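Long-range contacts in folylpolyglutamate synthase protein FOLC (Mycobacterium tuberculosis, PDB 2VOS), which probably catalyses the ATP-dependent addition of L-glutamate to dihydropteroate, giving dihydrofolate, and to tetrahydrofolate, building folylpolyglutamates, with magnesium as cofactor: residues P99-S103 with A475-T480; F374-V378 with A443-V447; V387-A392 with A420-F425. All blocks are in the same frame, centred on the assembly; numbering follows the deposited sequence.

Interaction 1: P99-S103 with A475-T480; sequences PHLQS and AGAART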
ATOM      1  N   PRO A  99       1.427  -5.417  -0.858  1.00 33.34           N
ATOM      2  CA  PRO A  99       2.376  -6.532  -0.814  1.00 32.84           C
ATOM      3  C   PRO A  99       3.607  -6.114   0.049  1.00 33.08           C
ATOM      4  O   PRO A  99       3.663  -4.982   0.489  1.00 33.47           O
ATOM      5  CB  PRO A  99       2.807  -6.721  -2.293  1.00 31.98           C
ATOM      6  CG  PRO A  99       2.156  -5.616  -3.077  1.00 34.54           C
ATOM      7  CD  PRO A  99       1.439  -4.664  -2.122  1.00 32.56           C
ATOM      8  N   HIS A 100       4.600  -6.974   0.256  1.00 32.23           N
ATOM      9  CA  HIS A 100       5.869  -6.496   0.855  1.00 31.85           C
ATOM     10  C   HIS A 100       6.804  -5.918  -0.239  1.00 31.71           C
ATOM     11  O   HIS A 100       6.734  -6.316  -1.434  1.00 30.05           O
ATOM     12  CB  HIS A 100       6.579  -7.599   1.667  1.00 32.04           C
ATOM     13  CG  HIS A 100       7.091  -8.758   0.844  1.00 35.83           C
ATOM     14  ND1 HIS A 100       6.385  -9.932   0.686  1.00 38.61           N
ATOM     15  CD2 HIS A 100       8.271  -8.944   0.192  1.00 38.68           C
ATOM     16  CE1 HIS A 100       7.099 -10.775  -0.049  1.00 40.32           C
ATOM     17  NE2 HIS A 100       8.246 -10.196  -0.364  1.00 37.27           N
ATOM     18  N   LEU A 101       7.638  -4.956   0.154  1.00 30.22           N
ATOM     19  CA  LEU A 101       8.635  -4.373  -0.706  1.00 30.75           C
ATOM     20  C   LEU A 101       9.884  -5.223  -0.760  1.00 30.26           C
ATOM     21  O   LEU A 101      10.356  -5.569  -1.852  1.00 29.82           O
ATOM     22  CB  LEU A 101       9.081  -3.026  -0.139  1.00 30.04           C
ATOM     23  CG  LEU A 101       8.295  -1.764  -0.394  1.00 33.47           C
ATOM     24  CD1 LEU A 101       8.920  -0.671   0.426  1.00 33.61           C
ATOM     25  CD2 LEU A 101       8.318  -1.350  -1.896  1.00 31.54           C
ATOM     26  N   GLN A 102      10.467  -5.501   0.411  1.00 29.17           N
ATOM     27  CA  GLN A 102      11.771  -6.220   0.455  1.00 28.63           C
ATOM     28  C   GLN A 102      11.745  -7.599   1.085  1.00 30.34           C
ATOM     29  O   GLN A 102      12.398  -8.542   0.578  1.00 30.01           O
ATOM     30  CB  GLN A 102      12.805  -5.389   1.190  1.00 27.98           C
ATOM     31  CG  GLN A 102      12.936  -4.009   0.645  1.00 27.46           C
ATOM     32  CD  GLN A 102      13.736  -3.144   1.593  1.00 31.06           C
ATOM     33  OE1 GLN A 102      13.170  -2.333   2.379  1.00 28.92           O
ATOM     34  NE2 GLN A 102      15.075  -3.265   1.506  1.00 27.52           N
ATOM     35  N   SER A 103      11.014  -7.744   2.194  1.00 28.22           N
ATOM     36  CA  SER A 103      11.026  -8.994   2.925  1.00 28.82           C
ATOM     37  C   SER A 103       9.612  -9.297   3.391  1.00 29.52           C
ATOM     38  O   SER A 103       8.887  -8.389   3.755  1.00 29.38           O
ATOM     39  CB  SER A 103      11.990  -8.888   4.123  1.00 28.68           C
ATOM     40  OG  SER A 103      11.783  -9.988   5.002  1.00 29.81           O
ATOM     41  N   ALA A 475      10.354  -0.761  -6.875  1.00 43.01           N
ATOM     42  CA  ALA A 475      10.673   0.013  -5.695  1.00 42.11           C
ATOM     43  C   ALA A 475      11.352  -0.812  -4.617  1.00 41.76           C
ATOM     44  O   ALA A 475      12.382  -0.388  -4.063  1.00 42.85           O
ATOM     45  CB  ALA A 475       9.401   0.707  -5.168  1.00 43.83           C
ATOM     46  N   GLY A 476      10.822  -1.998  -4.315  1.00 40.23           N
ATOM     47  CA  GLY A 476      11.383  -2.845  -3.292  1.00 40.33           C
ATOM     48  C   GLY A 476      12.771  -3.336  -3.630  1.00 41.22           C
ATOM     49  O   GLY A 476      13.683  -3.274  -2.763  1.00 39.53           O
ATOM     50  N   ALA A 477      12.982  -3.762  -4.886  1.00 39.43           N
ATOM     51  CA  ALA A 477      14.337  -4.245  -5.275  1.00 39.90           C
ATOM     52  C   ALA A 477      15.364  -3.132  -5.172  1.00 39.86           C
ATOM     53  O   ALA A 477      16.472  -3.325  -4.717  1.00 40.63           O
ATOM     54  CB  ALA A 477      14.359  -4.858  -6.720  1.00 40.07           C
ATOM     55  N   ALA A 478      14.977  -1.946  -5.596  1.00 39.88           N
ATOM     56  CA  ALA A 478      15.823  -0.776  -5.504  1.00 38.61           C
ATOM     57  C   ALA A 478      16.103  -0.441  -4.039  1.00 38.92           C
ATOM     58  O   ALA A 478      17.243  -0.075  -3.711  1.00 41.00           O
ATOM     59  CB  ALA A 478      15.157   0.435  -6.246  1.00 37.55           C
ATOM     60  N   ARG A 479      15.108  -0.572  -3.152  1.00 37.88           N
ATOM     61  CA  ARG A 479      15.317  -0.234  -1.789  1.00 39.10           C
ATOM     62  C   ARG A 479      16.440  -1.147  -1.188  1.00 39.35           C
ATOM     63  O   ARG A 479      17.300  -0.703  -0.381  1.00 40.38           O
ATOM     64  CB  ARG A 479      13.992  -0.333  -1.005  1.00 37.72           C
ATOM     65  CG  ARG A 479      14.053   0.409   0.350  1.00 40.00           C
ATOM     66  CD  ARG A 479      12.612   0.605   0.969  1.00 38.91           C
ATOM     67  NE  ARG A 479      12.645   1.618   2.025  1.00 39.56           N
ATOM     68  CZ  ARG A 479      13.012   1.392   3.279  1.00 42.61           C
ATOM     69  NH1 ARG A 479      13.368   0.173   3.675  1.00 40.80           N
ATOM     70  NH2 ARG A 479      13.046   2.405   4.149  1.00 43.56           N
ATOM     71  N   THR A 480      16.423  -2.426  -1.558  1.00 39.17           N
ATOM     72  CA  THR A 480      17.432  -3.382  -1.132  1.00 39.60           C
ATOM     73  C   THR A 480      18.817  -3.053  -1.756  1.00 40.40           C
ATOM     74  O   THR A 480      19.836  -3.113  -1.078  1.00 41.07           O
ATOM     75  CB  THR A 480      16.967  -4.786  -1.525  1.00 40.18           C
ATOM     76  OG1 THR A 480      15.837  -5.168  -0.716  1.00 39.62           O
ATOM     77  CG2 THR A 480      18.101  -5.817  -1.379  1.00 39.23           C
TER
HETATM   78  O   HOH W   1      14.664  -7.252  -1.343  1.00 43.94           O

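Interaction 2: F374-V378 with A443-V447; sequences FLVGV and ATSLV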
ATOM      1  N   PHE A 374      16.149  18.225 -14.358  1.00 46.76           N
ATOM      2  CA  PHE A 374      16.302  17.058 -15.216  1.00 45.78           C
ATOM      3  C   PHE A 374      15.959  15.839 -14.376  1.00 44.54           C
ATOM      4  O   PHE A 374      16.501  15.677 -13.296  1.00 43.82           O
ATOM      5  CB  PHE A 374      17.745  16.954 -15.720  1.00 46.11           C
ATOM      6  CG  PHE A 374      17.962  15.849 -16.718  1.00 46.48           C
ATOM      7  CD1 PHE A 374      17.664  16.034 -18.059  1.00 48.52           C
ATOM      8  CD2 PHE A 374      18.490  14.641 -16.313  1.00 47.88           C
ATOM      9  CE1 PHE A 374      17.865  15.008 -18.978  1.00 48.39           C
ATOM     10  CE2 PHE A 374      18.676  13.609 -17.220  1.00 48.57           C
ATOM     11  CZ  PHE A 374      18.378  13.800 -18.559  1.00 49.14           C
ATOM     12  N   LEU A 375      15.035  15.017 -14.862  1.00 43.45           N
ATOM     13  CA  LEU A 375      14.643  13.781 -14.168  1.00 42.80           C
ATOM     14  C   LEU A 375      14.679  12.591 -15.152  1.00 43.03           C
ATOM     15  O   LEU A 375      14.153  12.690 -16.282  1.00 42.96           O
ATOM     16  CB  LEU A 375      13.223  13.919 -13.639  1.00 42.50           C
ATOM     17  CG  LEU A 375      12.988  14.718 -12.387  1.00 43.92           C
ATOM     18  CD1 LEU A 375      11.513  14.613 -12.016  1.00 43.43           C
ATOM     19  CD2 LEU A 375      13.841  14.159 -11.244  1.00 39.51           C
ATOM     20  N   VAL A 376      15.287  11.480 -14.736  1.00 42.55           N
ATOM     21  CA  VAL A 376      15.268  10.255 -15.544  1.00 42.42           C
ATOM     22  C   VAL A 376      14.460   9.176 -14.819  1.00 43.03           C
ATOM     23  O   VAL A 376      14.655   8.981 -13.613  1.00 43.06           O
ATOM     24  CB  VAL A 376      16.702   9.706 -15.725  1.00 44.08           C
ATOM     25  CG1 VAL A 376      16.678   8.400 -16.593  1.00 40.12           C
ATOM     26  CG2 VAL A 376      17.581  10.769 -16.371  1.00 43.48           C
ATOM     27  N   GLY A 377      13.528   8.509 -15.495  1.00 42.41           N
ATOM     28  CA  GLY A 377      12.747   7.502 -14.796  1.00 42.28           C
ATOM     29  C   GLY A 377      13.468   6.171 -15.001  1.00 43.99           C
ATOM     30  O   GLY A 377      14.141   5.999 -16.031  1.00 44.96           O
ATOM     31  N   VAL A 378      13.345   5.229 -14.054  1.00 42.70           N
ATOM     32  CA  VAL A 378      13.871   3.880 -14.245  1.00 42.20           C
ATOM     33  C   VAL A 378      12.631   3.120 -13.969  1.00 43.44           C
ATOM     34  O   VAL A 378      12.023   3.261 -12.873  1.00 41.97           O
ATOM     35  CB  VAL A 378      15.010   3.490 -13.236  1.00 42.46           C
ATOM     36  CG1 VAL A 378      15.316   1.939 -13.186  1.00 41.40           C
ATOM     37  CG2 VAL A 378      16.305   4.233 -13.576  1.00 41.53           C
ATOM     38  N   ALA A 443      20.818   5.483 -15.828  1.00 44.56           N
ATOM     39  CA  ALA A 443      20.186   6.730 -15.408  1.00 44.20           C
ATOM     40  C   ALA A 443      21.256   7.640 -14.864  1.00 45.24           C
ATOM     41  O   ALA A 443      21.217   8.864 -15.042  1.00 44.68           O
ATOM     42  CB  ALA A 443      19.086   6.494 -14.332  1.00 43.49           C
ATOM     43  N   THR A 444      22.221   7.058 -14.176  1.00 45.85           N
ATOM     44  CA  THR A 444      23.205   7.867 -13.510  1.00 46.04           C
ATOM     45  C   THR A 444      24.059   8.580 -14.548  1.00 46.44           C
ATOM     46  O   THR A 444      24.387   9.741 -14.377  1.00 46.97           O
ATOM     47  CB  THR A 444      24.114   7.033 -12.570  1.00 46.00           C
ATOM     48  OG1 THR A 444      23.290   6.447 -11.552  1.00 46.96           O
ATOM     49  CG2 THR A 444      25.257   7.936 -11.952  1.00 46.29           C
ATOM     50  N   SER A 445      24.424   7.892 -15.615  1.00 46.91           N
ATOM     51  CA  SER A 445      25.244   8.551 -16.600  1.00 47.84           C
ATOM     52  C   SER A 445      24.405   9.632 -17.330  1.00 47.18           C
ATOM     53  O   SER A 445      24.924  10.669 -17.690  1.00 46.32           O
ATOM     54  CB  SER A 445      25.945   7.550 -17.535  1.00 48.27           C
ATOM     55  OG  SER A 445      25.007   6.920 -18.379  1.00 53.60           O
ATOM     56  N   LEU A 446      23.103   9.424 -17.479  1.00 45.65           N
ATOM     57  CA  LEU A 446      22.282  10.453 -18.103  1.00 45.35           C
ATOM     58  C   LEU A 446      22.222  11.709 -17.216  1.00 45.65           C
ATOM     59  O   LEU A 446      22.322  12.839 -17.663  1.00 44.55           O
ATOM     60  CB  LEU A 446      20.878   9.911 -18.388  1.00 44.68           C
ATOM     61  CG  LEU A 446      20.713   8.788 -19.413  1.00 43.71           C
ATOM     62  CD1 LEU A 446      19.239   8.328 -19.499  1.00 45.25           C
ATOM     63  CD2 LEU A 446      21.227   9.205 -20.791  1.00 44.41           C
ATOM     64  N   VAL A 447      22.107  11.502 -15.920  1.00 46.66           N
ATOM     65  CA  VAL A 447      22.006  12.604 -14.997  1.00 47.81           C
ATOM     66  C   VAL A 447      23.384  13.342 -14.885  1.00 48.92           C
ATOM     67  O   VAL A 447      23.410  14.547 -14.709  1.00 49.61           O
ATOM     68  CB  VAL A 447      21.521  12.024 -13.651  1.00 48.33           C
ATOM     69  CG1 VAL A 447      22.188  12.729 -12.519  1.00 50.16           C
ATOM     70  CG2 VAL A 447      20.010  12.057 -13.559  1.00 47.57           C
TER

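Interaction 3: V387-A392 with A420-F425; sequences VDGILA and AAGERF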
ATOM      1  N   VAL A 387      -0.175  -0.095 -18.282  1.00 42.96           N
ATOM      2  CA  VAL A 387       1.144   0.431 -18.679  1.00 44.00           C
ATOM      3  C   VAL A 387       1.064   1.755 -19.425  1.00 42.23           C
ATOM      4  O   VAL A 387       1.777   2.707 -19.093  1.00 39.95           O
ATOM      5  CB  VAL A 387       1.891  -0.585 -19.569  1.00 44.59           C
ATOM      6  CG1 VAL A 387       3.345  -0.166 -19.729  1.00 47.36           C
ATOM      7  CG2 VAL A 387       1.783  -1.966 -18.911  1.00 48.37           C
ATOM      8  N   ASP A 388       0.198   1.823 -20.429  1.00 41.69           N
ATOM      9  CA  ASP A 388       0.084   3.069 -21.219  1.00 43.68           C
ATOM     10  C   ASP A 388      -0.388   4.284 -20.348  1.00 43.69           C
ATOM     11  O   ASP A 388       0.170   5.382 -20.460  1.00 44.45           O
ATOM     12  CB  ASP A 388      -0.837   2.855 -22.421  1.00 43.54           C
ATOM     13  CG  ASP A 388      -0.893   4.062 -23.317  1.00 49.13           C
ATOM     14  OD1 ASP A 388       0.158   4.384 -23.948  1.00 51.19           O
ATOM     15  OD2 ASP A 388      -1.993   4.677 -23.391  1.00 51.53           O
ATOM     16  N   GLY A 389      -1.365   4.064 -19.463  1.00 42.62           N
ATOM     17  CA  GLY A 389      -1.784   5.096 -18.513  1.00 43.18           C
ATOM     18  C   GLY A 389      -0.652   5.527 -17.558  1.00 43.47           C
ATOM     19  O   GLY A 389      -0.501   6.722 -17.221  1.00 44.32           O
ATOM     20  N   ILE A 390       0.139   4.568 -17.074  1.00 42.72           N
ATOM     21  CA  ILE A 390       1.342   4.919 -16.285  1.00 41.78           C
ATOM     22  C   ILE A 390       2.318   5.810 -17.093  1.00 42.43           C
ATOM     23  O   ILE A 390       2.762   6.840 -16.592  1.00 43.01           O
ATOM     24  CB  ILE A 390       2.069   3.664 -15.774  1.00 41.03           C
ATOM     25  CG1 ILE A 390       1.175   2.981 -14.716  1.00 38.90           C
ATOM     26  CG2 ILE A 390       3.405   4.022 -15.096  1.00 38.87           C
ATOM     27  CD1 ILE A 390       1.399   1.445 -14.575  1.00 37.28           C
ATOM     28  N   LEU A 391       2.663   5.418 -18.317  1.00 41.45           N
ATOM     29  CA  LEU A 391       3.639   6.165 -19.073  1.00 42.77           C
ATOM     30  C   LEU A 391       3.118   7.583 -19.391  1.00 43.07           C
ATOM     31  O   LEU A 391       3.864   8.586 -19.331  1.00 43.96           O
ATOM     32  CB  LEU A 391       3.963   5.422 -20.376  1.00 43.12           C
ATOM     33  CG  LEU A 391       4.725   4.099 -20.139  1.00 43.31           C
ATOM     34  CD1 LEU A 391       4.604   3.110 -21.314  1.00 44.10           C
ATOM     35  CD2 LEU A 391       6.188   4.384 -19.808  1.00 42.74           C
ATOM     36  N   ALA A 392       1.836   7.656 -19.708  1.00 41.39           N
ATOM     37  CA  ALA A 392       1.237   8.941 -20.095  1.00 40.97           C
ATOM     38  C   ALA A 392       1.253   9.936 -18.896  1.00 41.10           C
ATOM     39  O   ALA A 392       1.442  11.129 -19.086  1.00 40.10           O
ATOM     40  CB  ALA A 392      -0.177   8.735 -20.612  1.00 40.41           C
ATOM     41  N   ALA A 420       6.166   0.255 -25.598  1.00 45.21           N
ATOM     42  CA  ALA A 420       5.125   1.019 -24.900  1.00 44.71           C
ATOM     43  C   ALA A 420       5.639   2.435 -24.577  1.00 44.29           C
ATOM     44  O   ALA A 420       5.003   3.422 -24.951  1.00 45.18           O
ATOM     45  CB  ALA A 420       4.650   0.291 -23.618  1.00 43.06           C
ATOM     46  N   ALA A 421       6.797   2.527 -23.916  1.00 44.22           N
ATOM     47  CA  ALA A 421       7.459   3.790 -23.611  1.00 43.42           C
ATOM     48  C   ALA A 421       7.678   4.645 -24.855  1.00 43.89           C
ATOM     49  O   ALA A 421       7.396   5.851 -24.843  1.00 42.62           O
ATOM     50  CB  ALA A 421       8.819   3.548 -22.886  1.00 43.56           C
ATOM     51  N   GLY A 422       8.199   4.007 -25.913  1.00 44.51           N
ATOM     52  CA  GLY A 422       8.452   4.678 -27.185  1.00 45.89           C
ATOM     53  C   GLY A 422       7.218   5.360 -27.758  1.00 46.86           C
ATOM     54  O   GLY A 422       7.331   6.448 -28.346  1.00 45.96           O
ATOM     55  N   GLU A 423       6.049   4.737 -27.582  1.00 47.49           N
ATOM     56  CA  GLU A 423       4.787   5.289 -28.103  1.00 49.38           C
ATOM     57  C   GLU A 423       4.385   6.578 -27.396  1.00 49.30           C
ATOM     58  O   GLU A 423       3.722   7.414 -27.996  1.00 48.68           O
ATOM     59  CB  GLU A 423       3.616   4.276 -28.012  1.00 50.41           C
ATOM     60  CG  GLU A 423       3.702   3.009 -28.914  1.00 55.32           C
ATOM     61  CD  GLU A 423       3.260   3.249 -30.379  1.00 65.11           C
ATOM     62  OE1 GLU A 423       2.795   4.386 -30.686  1.00 67.88           O
ATOM     63  OE2 GLU A 423       3.369   2.296 -31.225  1.00 66.99           O
ATOM     64  N   ARG A 424       4.770   6.731 -26.117  1.00 48.61           N
ATOM     65  CA  ARG A 424       4.512   7.967 -25.370  1.00 48.57           C
ATOM     66  C   ARG A 424       5.686   8.965 -25.311  1.00 48.35           C
ATOM     67  O   ARG A 424       5.479  10.159 -25.375  1.00 48.84           O
ATOM     68  CB  ARG A 424       4.069   7.638 -23.938  1.00 49.23           C
ATOM     69  CG  ARG A 424       2.767   6.905 -23.906  1.00 52.54           C
ATOM     70  CD  ARG A 424       1.663   7.931 -23.899  1.00 55.39           C
ATOM     71  NE  ARG A 424       0.365   7.283 -23.985  1.00 55.94           N
ATOM     72  CZ  ARG A 424      -0.771   7.946 -24.158  1.00 54.91           C
ATOM     73  NH1 ARG A 424      -0.741   9.273 -24.242  1.00 54.51           N
ATOM     74  NH2 ARG A 424      -1.918   7.288 -24.262  1.00 52.36           N
ATOM     75  N   PHE A 425       6.909   8.483 -25.186  1.00 47.42           N
ATOM     76  CA  PHE A 425       8.049   9.371 -25.041  1.00 47.32           C
ATOM     77  C   PHE A 425       8.723   9.763 -26.363  1.00 48.42           C
ATOM     78  O   PHE A 425       9.389  10.813 -26.426  1.00 48.30           O
ATOM     79  CB  PHE A 425       9.094   8.730 -24.133  1.00 47.14           C
ATOM     80  CG  PHE A 425       8.746   8.779 -22.672  1.00 46.14           C
ATOM     81  CD1 PHE A 425       7.740   7.963 -22.164  1.00 44.45           C
ATOM     82  CD2 PHE A 425       9.456   9.605 -21.800  1.00 45.15           C
ATOM     83  CE1 PHE A 425       7.426   7.991 -20.796  1.00 44.77           C
ATOM     84  CE2 PHE A 425       9.152   9.634 -20.433  1.00 41.61           C
ATOM     85  CZ  PHE A 425       8.147   8.836 -19.934  1.00 41.68           C
TER
HETATM   86  O   HOH W   2       2.423   2.908 -24.217  1.00 49.13           O

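Interaction 1: P99-S103 with A475-T480
Ala-475 opens the contact with its methyl CB, 4.0 Å from CD2 of Leu-101. Gly-476 comes next and lies directly against the loop: its CA sits 3.2 Å from O of Leu-101 in a CA-H...O contact (146° at the hydrogen). One turn on from Ala-475, Arg-479 reaches out with an extended chain, its CD passing 3.9 Å from CD1 of Leu-101. NH1 of Arg-479 donates to OE1 of Gln-102 (2.8 Å, 159° at the hydrogen), which lies in the guanidinium plane, while the amide stands 70° from that plane. NH2 of the arginine forms a salt bridge with Glu-340. Thr-480 takes the other end of the same amide: NE2 of Gln-102 donates in its own plane to OG1 of Thr-480 (3.0 Å). Bonds at both OE1 and NE2, the latter also reaching O of Arg-484, favour one orientation of the amide. Glu-106 accepts the backbone N-H groups of Leu-101, Gln-102 and Ser-103. The contact is interdomain, beside the ADP site: Leu-101 touches the ADP-binding Arg-338, and the loop between strands 93-96 and 108-110 of the eight-stranded, P-loop-type sheet meets helix 472-481, whose Ala-478 packs against strand 347-350 of the six-stranded C-terminal sheet and helix 436-451.

Interaction 2: F374-V378 with A443-V447
Val-376 points both methyls at Ala-443, Leu-446 and Val-447 of helix 436-451, a strand-on-helix layer of the Mur ligase glutamate ligase domain, whose mixed sheet carries strand 374-379 next to strand 464-469. The two segment axes run almost antiparallel (170°) and approach to 8.7 Å, a separation bridged by side chains without a hydrogen bond between the segments. With CG1 of Val-376 anti to the backbone N (chi1 -180°), CG1 meets CB of Ala-443 at 3.8 Å, whereas CG2 of Val-376 meets CG2 of Val-447 at 3.9 Å. Leu-446 crosses Val-376 at about a right angle and touches both branches, CD1 against CG1 and CB against CG2. On the same side of the strand, Phe-374 presents its ring edge to Val-447, CD2 of the ring lying 4.1 Å from CG2 of Val-447. CE2 of Phe-374 is 3.8 Å from the backbone O of Leu-446. The ring is bordered further by Ala-450 and Val-456, and Ile-466 of the adjoining strand touches both Val-378 and Ala-443. At the other end of the contact, CG2 of Val-378 rests 3.7 Å from the single methyl CB of Ala-443.

Interaction 3: V387-A392 with A420-F425
The guanidinium of Arg-424 carries the methyl of Ala-392 over one face, CB standing 3.5 Å above the plane and displaced toward the rim, while the carboxylate of Asp-388 lies at its edge. The salt bridge is side-on and two-pronged: NE of Arg-424 donates to OD1 of Asp-388 (2.9 Å, 174° at the hydrogen), and NH2 of Arg-424 donates to OD2 of Asp-388 (2.8 Å). The two planes are nevertheless twisted 41° apart; NE meets OD1 from above the carboxylate plane, whereas NH2 approaches OD2 on its syn side, somewhat out of that plane. A bend in the arginine chain at chi2 turns the guanidinium back alongside helix 387-394. OD1 has a further partner, a water that donates to it and to O of Ala-420. Beneath this polar rim, helices 387-394 and 414-425 of the glutamate ligase domain pack with their short segments crossing at -40°, axes 9.4 Å apart. Leu-391 is the knob, set in a hole made by Ala-420, Ala-421, Arg-424 and Phe-425. CD1 of Leu-391 comes 3.6 Å from CB of Ala-420, and CD2 of Leu-391 lies 3.9 Å from CE1 of Phe-425. Phe-425 and Ala-421 in turn touch Val-430, on strand 430-432, one of the two edge strands of the six-stranded sheet.

Interactions 2 and 3 lie within the C-terminal glutamate ligase domain, their centres 17 Å apart and nearest atoms about 7 Å. Strand 374-379 is followed by helix 387-394, and the segments come in the order 374-378, 387-392, 420-425, 443-447, so 387-392/420-425 is enclosed by 374-378/443-447. Interaction 2 includes a strand of the six-stranded sheet; in interaction 3 Ala-421 and Phe-425 rest on its strands 400-403 and 430-432. Interaction 1 encloses both along the chain and spans 372 residues, its centre 21 Å from that of interaction 2 and 24 Å from that of interaction 3. It joins a loop of the eight-stranded sheet to the C-terminal helix 472-481, near the ADP, and thus connects the two sheet regions.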